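Local coordinates for protein endoribonuclease MazF3 (Mycobacterium tuberculosis, PDB 5UCT) that acts as the toxin of a type II toxin-antitoxin system, an endoribonuclease that cuts mRNA and 23S rRNA predominantly after the first two uridines of UUCCU, at residues A[27-32]-A[67-72]; A[16-21]-A[31-36]; A[3-8]-A[74-79]. All blocks are in the same frame, centred on the assembly; numbering follows the deposited sequence.

Interaction 1 (A[27-32]-A[67-72])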
loop_
_atom_site.group_PDB
_atom_site.type_symbol
_atom_site.label_atom_id
_atom_site.label_comp_id
_atom_site.label_asym_id
_atom_site.label_seq_id
_atom_site.Cartn_x
_atom_site.Cartn_y
_atom_site.Cartn_z
ATOM N N LEU A 27 -5.352 -10.039 12.287
ATOM C CA LEU A 27 -5.102 -8.605 12.297
ATOM C C LEU A 27 -6.421 -7.850 12.351
ATOM O O LEU A 27 -7.430 -8.286 11.790
ATOM C CB LEU A 27 -4.304 -8.154 11.068
ATOM C CG LEU A 27 -2.856 -8.624 10.977
ATOM C CD1 LEU A 27 -2.227 -8.097 9.704
ATOM C CD2 LEU A 27 -2.068 -8.173 12.196
ATOM N N THR A 28 -6.398 -6.703 13.030
ATOM C CA THR A 28 -7.551 -5.819 13.111
ATOM C C THR A 28 -7.647 -4.863 11.932
ATOM O O THR A 28 -8.688 -4.219 11.759
ATOM C CB THR A 28 -7.511 -5.008 14.411
ATOM O OG1 THR A 28 -6.299 -4.245 14.462
ATOM C CG2 THR A 28 -7.577 -5.929 15.615
ATOM N N ASN A 29 -6.593 -4.748 11.131
ATOM C CA ASN A 29 -6.591 -3.923 9.936
ATOM C C ASN A 29 -6.259 -4.786 8.725
ATOM O O ASN A 29 -5.752 -5.904 8.851
ATOM C CB ASN A 29 -5.588 -2.769 10.061
ATOM C CG ASN A 29 -5.849 -1.899 11.276
ATOM O OD1 ASN A 29 -6.967 -1.427 11.492
ATOM N ND2 ASN A 29 -4.817 -1.687 12.082
ATOM N N VAL A 30 -6.555 -4.254 7.543
ATOM C CA VAL A 30 -6.303 -4.956 6.288
ATOM C C VAL A 30 -5.971 -3.924 5.221
ATOM O O VAL A 30 -6.632 -2.886 5.116
ATOM C CB VAL A 30 -7.510 -5.831 5.879
ATOM C CG1 VAL A 30 -8.794 -5.010 5.875
ATOM C CG2 VAL A 30 -7.275 -6.473 4.519
ATOM N N THR A 31 -4.924 -4.197 4.447
ATOM C CA THR A 31 -4.523 -3.323 3.355
ATOM C C THR A 31 -5.256 -3.744 2.090
ATOM O O THR A 31 -5.247 -4.923 1.723
ATOM C CB THR A 31 -3.010 -3.372 3.137
ATOM O OG1 THR A 31 -2.339 -3.011 4.350
ATOM C CG2 THR A 31 -2.597 -2.405 2.039
ATOM N N VAL A 32 -5.898 -2.778 1.432
ATOM C CA VAL A 32 -6.747 -3.044 0.280
ATOM C C VAL A 32 -6.362 -2.115 -0.864
ATOM O O VAL A 32 -5.698 -1.094 -0.671
ATOM C CB VAL A 32 -8.245 -2.883 0.614
ATOM C CG1 VAL A 32 -8.649 -3.834 1.730
ATOM C CG2 VAL A 32 -8.550 -1.445 1.001
ATOM N N THR A 67 -4.962 1.061 4.116
ATOM C CA THR A 67 -5.124 0.133 5.232
ATOM C C THR A 67 -6.325 0.596 6.048
ATOM O O THR A 67 -6.281 1.657 6.680
ATOM C CB THR A 67 -3.865 0.075 6.096
ATOM O OG1 THR A 67 -2.767 -0.410 5.314
ATOM C CG2 THR A 67 -4.078 -0.852 7.276
ATOM N N ILE A 68 -7.395 -0.194 6.027
ATOM C CA ILE A 68 -8.652 0.173 6.676
ATOM C C ILE A 68 -8.911 -0.777 7.841
ATOM O O ILE A 68 -8.355 -1.884 7.868
ATOM C CB ILE A 68 -9.823 0.150 5.677
ATOM C CG1 ILE A 68 -10.135 -1.288 5.243
ATOM C CG2 ILE A 68 -9.508 1.006 4.467
ATOM C CD1 ILE A 68 -11.356 -1.409 4.361
ATOM N N PRO A 69 -9.724 -0.392 8.824
ATOM C CA PRO A 69 -10.114 -1.352 9.861
ATOM C C PRO A 69 -10.952 -2.470 9.264
ATOM O O PRO A 69 -11.692 -2.273 8.298
ATOM C CB PRO A 69 -10.930 -0.506 10.845
ATOM C CG PRO A 69 -10.546 0.907 10.558
ATOM C CD PRO A 69 -10.256 0.955 9.093
ATOM N N VAL A 70 -10.825 -3.664 9.851
ATOM C CA VAL A 70 -11.646 -4.791 9.419
ATOM C C VAL A 70 -13.127 -4.512 9.662
ATOM O O VAL A 70 -13.988 -5.087 8.985
ATOM C CB VAL A 70 -11.174 -6.088 10.117
ATOM C CG1 VAL A 70 -12.093 -7.260 9.802
ATOM C CG2 VAL A 70 -9.755 -6.429 9.691
ATOM N N CYS A 71 -13.446 -3.617 10.603
ATOM C CA CYS A 71 -14.839 -3.232 10.821
ATOM C C CYS A 71 -15.451 -2.602 9.576
ATOM O O CYS A 71 -16.665 -2.705 9.363
ATOM C CB CYS A 71 -14.945 -2.268 12.002
ATOM S SG CYS A 71 -14.762 -3.033 13.632
ATOM N N ASP A 72 -14.639 -1.948 8.749
ATOM C CA ASP A 72 -15.112 -1.353 7.506
ATOM C C ASP A 72 -15.114 -2.335 6.342
ATOM O O ASP A 72 -15.459 -1.944 5.222
ATOM C CB ASP A 72 -14.260 -0.130 7.146
ATOM C CG ASP A 72 -14.281 0.936 8.225
ATOM O OD1 ASP A 72 -15.270 0.998 8.985
ATOM O OD2 ASP A 72 -13.308 1.714 8.311
#
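In the curled antiparallel sheet of this PemK/MazF toxin, a member of the SH3 clan, strands 29-36 and 66-69 pair at one end through Val30 and Ile68. The N-to-C directions of the short segments 29-32 and 67-69 lie 141° apart, as in a strongly twisted ladder. Val30 and Ile68 form the hydrogen-bonded pair: Val30 N gives to Ile68 O at 3.0 Å, and Ile68 N returns to Val30 O at 2.9 Å. Beyond Pro69, where the chain enters a 3-10 turn, Val70 N reaches back to Thr28 O at 2.9 Å in an almost straight bond (N-H...O 169°), carrying the ladder past the end of the strand.

On one face the side chains of Val30 and Ile68 run alongside each other, pointing the same way. Val30 CG1 is tucked between its own backbone N and carbonyl carbon (chi1 52°), where it meets Ile68 CG1 at 4.0 Å and, farther along, Val70 CG2 at 4.2 Å. This apolar row is continued by Ile17 and Ala7 of strands 12-17 and 3-8, against Val30 and Ile68 respectively.

The other face carries Thr31 and Thr67, a non-hydrogen-bonded pair whose side chains cross at a slant with OG1 of Thr31 and OG1 of Thr67 2.8 Å apart. Thr67 CG2, which lies anti to the backbone N, rests on Asn29 CB at 3.7 Å. Here the second subunit arrives: its Thr65 O accepts from Thr67 OG1, and its Gln66 side chain donates to Thr67 O. The same backbone ladder thus separates two chemistries, an aliphatic face turned into the fold and a hydroxyl-bearing face that bonds to the partner subunit.

Interaction 2 (A[16-21]-A[31-36])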
loop_
_atom_site.group_PDB
_atom_site.type_symbol
_atom_site.label_atom_id
_atom_site.label_comp_id
_atom_site.label_asym_id
_atom_site.label_seq_id
_atom_site.Cartn_x
_atom_site.Cartn_y
_atom_site.Cartn_z
ATOM N N LEU A 16 -9.662 -4.813 -3.485
ATOM C CA LEU A 16 -8.826 -6.003 -3.572
ATOM C C LEU A 16 -8.040 -6.136 -2.275
ATOM O O LEU A 16 -7.297 -5.224 -1.905
ATOM C CB LEU A 16 -7.868 -5.919 -4.761
ATOM C CG LEU A 16 -6.954 -7.122 -5.018
ATOM C CD1 LEU A 16 -7.748 -8.346 -5.457
ATOM C CD2 LEU A 16 -5.886 -6.781 -6.047
ATOM N N ILE A 17 -8.201 -7.265 -1.593
ATOM C CA ILE A 17 -7.491 -7.493 -0.337
ATOM C C ILE A 17 -6.008 -7.682 -0.647
ATOM O O ILE A 17 -5.598 -8.733 -1.148
ATOM C CB ILE A 17 -8.055 -8.698 0.422
ATOM C CG1 ILE A 17 -9.555 -8.521 0.676
ATOM C CG2 ILE A 17 -7.296 -8.896 1.718
ATOM C CD1 ILE A 17 -9.914 -7.305 1.512
ATOM N N LEU A 18 -5.199 -6.664 -0.350
ATOM C CA LEU A 18 -3.765 -6.770 -0.587
ATOM C C LEU A 18 -3.072 -7.563 0.512
ATOM O O LEU A 18 -2.140 -8.326 0.232
ATOM C CB LEU A 18 -3.145 -5.380 -0.710
ATOM C CG LEU A 18 -3.461 -4.629 -1.999
ATOM C CD1 LEU A 18 -2.617 -3.374 -2.091
ATOM C CD2 LEU A 18 -3.231 -5.528 -3.205
ATOM N N THR A 19 -3.506 -7.388 1.760
ATOM C CA THR A 19 -2.942 -8.151 2.865
ATOM C C THR A 19 -3.055 -9.645 2.591
ATOM O O THR A 19 -4.078 -10.127 2.095
ATOM C CB THR A 19 -3.659 -7.805 4.174
ATOM O OG1 THR A 19 -3.615 -6.389 4.386
ATOM C CG2 THR A 19 -2.999 -8.511 5.351
ATOM N N ARG A 20 -1.983 -10.373 2.897
ATOM C CA ARG A 20 -1.969 -11.816 2.710
ATOM C C ARG A 20 -3.078 -12.467 3.525
ATOM O O ARG A 20 -3.287 -12.130 4.693
ATOM C CB ARG A 20 -0.604 -12.376 3.113
ATOM C CG ARG A 20 -0.153 -11.980 4.515
ATOM C CD ARG A 20 1.330 -12.231 4.748
ATOM N NE ARG A 20 1.707 -11.975 6.138
ATOM C CZ ARG A 20 1.938 -10.767 6.643
ATOM N NH1 ARG A 20 1.834 -9.692 5.874
ATOM N NH2 ARG A 20 2.269 -10.633 7.919
ATOM N N GLU A 21 -3.802 -13.400 2.900
ATOM C CA GLU A 21 -4.851 -14.118 3.615
ATOM C C GLU A 21 -4.294 -15.020 4.709
ATOM O O GLU A 21 -5.066 -15.512 5.539
ATOM C CB GLU A 21 -5.695 -14.940 2.638
ATOM C CG GLU A 21 -7.060 -15.329 3.192
ATOM C CD GLU A 21 -7.909 -16.088 2.195
ATOM O OE1 GLU A 21 -7.534 -16.139 1.006
ATOM O OE2 GLU A 21 -8.956 -16.632 2.605
ATOM N N THR A 31 -4.924 -4.197 4.447
ATOM C CA THR A 31 -4.523 -3.323 3.355
ATOM C C THR A 31 -5.256 -3.744 2.090
ATOM O O THR A 31 -5.247 -4.923 1.723
ATOM C CB THR A 31 -3.010 -3.372 3.137
ATOM O OG1 THR A 31 -2.339 -3.011 4.350
ATOM C CG2 THR A 31 -2.597 -2.405 2.039
ATOM N N VAL A 32 -5.898 -2.778 1.432
ATOM C CA VAL A 32 -6.747 -3.044 0.280
ATOM C C VAL A 32 -6.362 -2.115 -0.864
ATOM O O VAL A 32 -5.698 -1.094 -0.671
ATOM C CB VAL A 32 -8.245 -2.883 0.614
ATOM C CG1 VAL A 32 -8.649 -3.834 1.730
ATOM C CG2 VAL A 32 -8.550 -1.445 1.001
ATOM N N ALA A 33 -6.791 -2.488 -2.068
ATOM C CA ALA A 33 -6.643 -1.656 -3.256
ATOM C C ALA A 33 -8.023 -1.392 -3.838
ATOM O O ALA A 33 -8.743 -2.351 -4.165
ATOM C CB ALA A 33 -5.740 -2.323 -4.297
ATOM N N PRO A 34 -8.440 -0.139 -3.989
ATOM C CA PRO A 34 -9.804 0.137 -4.448
ATOM C C PRO A 34 -9.977 -0.192 -5.922
ATOM O O PRO A 34 -9.022 -0.232 -6.700
ATOM C CB PRO A 34 -9.965 1.637 -4.193
ATOM C CG PRO A 34 -8.582 2.172 -4.296
ATOM C CD PRO A 34 -7.678 1.097 -3.750
ATOM N N ILE A 35 -11.231 -0.426 -6.299
ATOM C CA ILE A 35 -11.607 -0.746 -7.670
ATOM C C ILE A 35 -12.572 0.332 -8.146
ATOM O O ILE A 35 -13.689 0.450 -7.624
ATOM C CB ILE A 35 -12.243 -2.137 -7.784
ATOM C CG1 ILE A 35 -11.285 -3.220 -7.303
ATOM C CG2 ILE A 35 -12.644 -2.428 -9.212
ATOM C CD1 ILE A 35 -11.855 -4.597 -7.476
ATOM N N THR A 36 -12.152 1.115 -9.138
ATOM C CA THR A 36 -12.977 2.178 -9.694
ATOM C C THR A 36 -13.206 1.938 -11.180
ATOM O O THR A 36 -12.345 1.394 -11.879
ATOM C CB THR A 36 -12.340 3.562 -9.474
ATOM O OG1 THR A 36 -13.191 4.575 -10.025
ATOM C CG2 THR A 36 -10.966 3.641 -10.131
HETATM O O HOH W 1 -1.643 -5.569 5.854
#
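Leu16 and Ala33 make both bonds of a hydrogen-bonded antiparallel pair in the hairpin of strands 12-17 and 29-36: Leu16 N gives to Ala33 O at 2.7 Å, and Ala33 N gives to Leu16 O at 2.8 Å. Just beyond, where segment 16-21 leaves the regular strand, one carbonyl serves two donors. Thr31 O accepts from Leu18 N at 2.7 Å, through a markedly bent bond (131° at the hydrogen), and from Thr19 N at 3.0 Å, more directly.

The amide of Thr31 is met by a side chain instead of a carbonyl. Thr19 OG1, anti to its own carbonyl carbon (chi1 -55°), accepts from Thr31 N at 2.6 Å while donating to a water at 2.6 Å. Thr31 OG1 donates to that same water at 3.0 Å and also lies close to the hydroxyl of Thr67 on the next strand. The water therefore bridges the two threonine side chains, which stand roughly at right angles.

Apolar groups flank this polar seam. On one face the Ile17 and Val32 side chains cross at a slant, CD1 of Ile17 against CG1 of Val32 at 3.7 Å, with Pro3 and His5 backing Ile17; on the other, Leu18 CD1 packs on the Ala33 methyl, CB, with Leu88 and Ile92 of helix 85-96 behind Leu18. Every residue that touches here is buried, and the ladder's departure from regular pairing is paid for in kind: a hydroxyl replaces the missing backbone acceptor, and a doubly used carbonyl collects the amides of the turning chain.

Interaction 3 (A[3-8]-A[74-79])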
loop_
_atom_site.group_PDB
_atom_site.type_symbol
_atom_site.label_atom_id
_atom_site.label_comp_id
_atom_site.label_asym_id
_atom_site.label_seq_id
_atom_site.Cartn_x
_atom_site.Cartn_y
_atom_site.Cartn_z
ATOM N N PRO A 3 -9.155 -12.328 -2.286
ATOM C CA PRO A 3 -10.591 -12.080 -2.440
ATOM C C PRO A 3 -10.898 -10.618 -2.746
ATOM O O PRO A 3 -10.035 -9.741 -2.695
ATOM C CB PRO A 3 -11.161 -12.489 -1.078
ATOM C CG PRO A 3 -10.059 -12.198 -0.128
ATOM C CD PRO A 3 -8.772 -12.475 -0.870
ATOM N N ILE A 4 -12.168 -10.378 -3.067
ATOM C CA ILE A 4 -12.680 -9.057 -3.421
ATOM C C ILE A 4 -13.898 -8.788 -2.550
ATOM O O ILE A 4 -14.958 -9.392 -2.758
ATOM C CB ILE A 4 -13.052 -8.958 -4.908
ATOM C CG1 ILE A 4 -11.886 -9.385 -5.797
ATOM C CG2 ILE A 4 -13.507 -7.546 -5.251
ATOM C CD1 ILE A 4 -12.170 -9.232 -7.280
ATOM N N HIS A 5 -13.761 -7.877 -1.593
ATOM C CA HIS A 5 -14.850 -7.490 -0.708
ATOM C C HIS A 5 -15.377 -6.112 -1.084
ATOM O O HIS A 5 -14.771 -5.373 -1.864
ATOM C CB HIS A 5 -14.394 -7.482 0.757
ATOM C CG HIS A 5 -14.002 -8.827 1.281
ATOM N ND1 HIS A 5 -12.732 -9.342 1.133
ATOM C CD2 HIS A 5 -14.711 -9.761 1.956
ATOM C CE1 HIS A 5 -12.677 -10.537 1.692
ATOM N NE2 HIS A 5 -13.865 -10.815 2.198
ATOM N N ILE A 6 -16.531 -5.779 -0.519
ATOM C CA ILE A 6 -17.012 -4.404 -0.467
ATOM C C ILE A 6 -16.468 -3.776 0.806
ATOM O O ILE A 6 -16.474 -4.404 1.871
ATOM C CB ILE A 6 -18.551 -4.349 -0.508
ATOM C CG1 ILE A 6 -19.077 -4.970 -1.802
ATOM C CG2 ILE A 6 -19.046 -2.916 -0.373
ATOM C CD1 ILE A 6 -20.589 -4.979 -1.916
ATOM N N ALA A 7 -15.977 -2.544 0.705
ATOM C CA ALA A 7 -15.388 -1.872 1.853
ATOM C C ALA A 7 -15.908 -0.446 1.945
ATOM O O ALA A 7 -16.292 0.160 0.940
ATOM C CB ALA A 7 -13.856 -1.864 1.779
ATOM N N GLN A 8 -15.908 0.084 3.167
ATOM C CA GLN A 8 -16.338 1.454 3.434
ATOM C C GLN A 8 -15.104 2.349 3.444
ATOM O O GLN A 8 -14.429 2.486 4.467
ATOM C CB GLN A 8 -17.099 1.537 4.753
ATOM C CG GLN A 8 -17.708 2.904 5.025
ATOM C CD GLN A 8 -18.805 3.252 4.042
ATOM O OE1 GLN A 8 -19.560 2.382 3.607
ATOM N NE2 GLN A 8 -18.899 4.526 3.682
ATOM N N GLY A 74 -16.706 -5.368 4.314
ATOM C CA GLY A 74 -18.057 -5.879 4.192
ATOM C C GLY A 74 -18.181 -7.192 3.444
ATOM O O GLY A 74 -17.360 -8.100 3.619
ATOM N N ARG A 75 -19.207 -7.291 2.600
ATOM C CA ARG A 75 -19.539 -8.553 1.949
ATOM C C ARG A 75 -18.427 -9.005 1.011
ATOM O O ARG A 75 -17.778 -8.192 0.347
ATOM C CB ARG A 75 -20.846 -8.419 1.165
ATOM C CG ARG A 75 -22.112 -8.400 2.009
ATOM C CD ARG A 75 -22.399 -7.018 2.575
ATOM N NE ARG A 75 -22.144 -6.956 4.009
ATOM C CZ ARG A 75 -23.035 -7.286 4.938
ATOM N NH1 ARG A 75 -24.242 -7.705 4.582
ATOM N NH2 ARG A 75 -22.721 -7.199 6.223
ATOM N N GLN A 76 -18.216 -10.319 0.962
ATOM C CA GLN A 76 -17.317 -10.933 -0.008
ATOM C C GLN A 76 -18.050 -11.082 -1.335
ATOM O O GLN A 76 -19.071 -11.774 -1.411
ATOM C CB GLN A 76 -16.835 -12.286 0.513
ATOM C CG GLN A 76 -16.502 -13.325 -0.557
ATOM C CD GLN A 76 -15.187 -13.057 -1.261
ATOM O OE1 GLN A 76 -15.041 -12.065 -1.974
ATOM N NE2 GLN A 76 -14.220 -13.947 -1.068
ATOM N N ILE A 77 -17.543 -10.425 -2.379
ATOM C CA ILE A 77 -18.222 -10.432 -3.671
ATOM C C ILE A 77 -17.232 -10.660 -4.808
ATOM O O ILE A 77 -17.001 -9.772 -5.637
ATOM C CB ILE A 77 -19.021 -9.132 -3.887
ATOM C CG1 ILE A 77 -18.159 -7.901 -3.591
ATOM C CG2 ILE A 77 -20.281 -9.125 -3.030
ATOM C CD1 ILE A 77 -18.197 -6.861 -4.693
ATOM N N GLY A 78 -16.651 -11.856 -4.868
ATOM C CA GLY A 78 -15.863 -12.227 -6.019
ATOM C C GLY A 78 -14.481 -12.696 -5.625
ATOM O O GLY A 78 -14.225 -13.047 -4.469
ATOM N N TYR A 79 -13.588 -12.687 -6.612
ATOM C CA TYR A 79 -12.252 -13.242 -6.471
ATOM C C TYR A 79 -11.387 -12.690 -7.593
ATOM O O TYR A 79 -11.878 -12.419 -8.692
ATOM C CB TYR A 79 -12.285 -14.774 -6.532
ATOM C CG TYR A 79 -11.219 -15.468 -5.719
ATOM C CD1 TYR A 79 -10.445 -14.768 -4.808
ATOM C CD2 TYR A 79 -10.987 -16.828 -5.866
ATOM C CE1 TYR A 79 -9.473 -15.405 -4.062
ATOM C CE2 TYR A 79 -10.016 -17.472 -5.126
ATOM C CZ TYR A 79 -9.262 -16.755 -4.226
ATOM O OH TYR A 79 -8.293 -17.392 -3.486
#
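Pro3 sits beside the edge of the Tyr79 ring, its backbone N near the ring plane and 3.6 Å from Tyr79 CE1. At Ile4 the strands are tied by the carbonyl: Ile77 N gives to Ile4 O at 2.8 Å, while the Ile4 side chain reaches along the partner strand until CD1 touches Tyr79 O, a carbonyl that also accepts from the Asn52 side chain. Between Pro3 and His5 the register slips by one residue, a beta bulge with the extra residue in strand 73-79; there Gly78 takes a positive phi (127°), a conformation readily open to glycine.

His5 pairs with Gln76 without backbone bonds. Its ring lies almost parallel to the side-chain amide plane of Gln76 (8° apart), which is offset toward the ring's rim, and CD2 of His5 meets CB of Gln76 at 3.6 Å. Ile6 then uses both its backbone groups, N giving to Arg75 O at 2.9 Å and O accepting from Gly74 N at 2.6 Å. The Ile6 and Ile77 side chains cross at about a right angle, CG1 of Ile6 to CG1 of Ile77 3.6 Å; Ile77 brings CG1 there from between its backbone N and carbonyl carbon. Three backbone bonds thus join strands whose register shifts at the bulge, with Pro3, His5, Gln76 and Tyr79 sharing one face and Ile6 and Ile77 making the aliphatic contact.

In the fold
All three contacts belong to one curled sheet. Interactions 1 and 2 share Thr31 and Val32, joining strand 29-36 to two different neighbours, while interaction 3 is linked to interaction 2 through the pairing of strands 3-8 and 12-17. The centre of interaction 2 is about 3 Å from the centre of the chain and the contact is wholly buried, its amides met by carbonyls and a threonine hydroxyl, with a water joining two threonines. Interactions 1 and 3 are partly buried, with centres about 12 Å apart, yet Ile68 packs on Ala7 between them. Interactions 1 and 2 both touch the second subunit, whereas no other chain of the assembly touches 3-8/74-79.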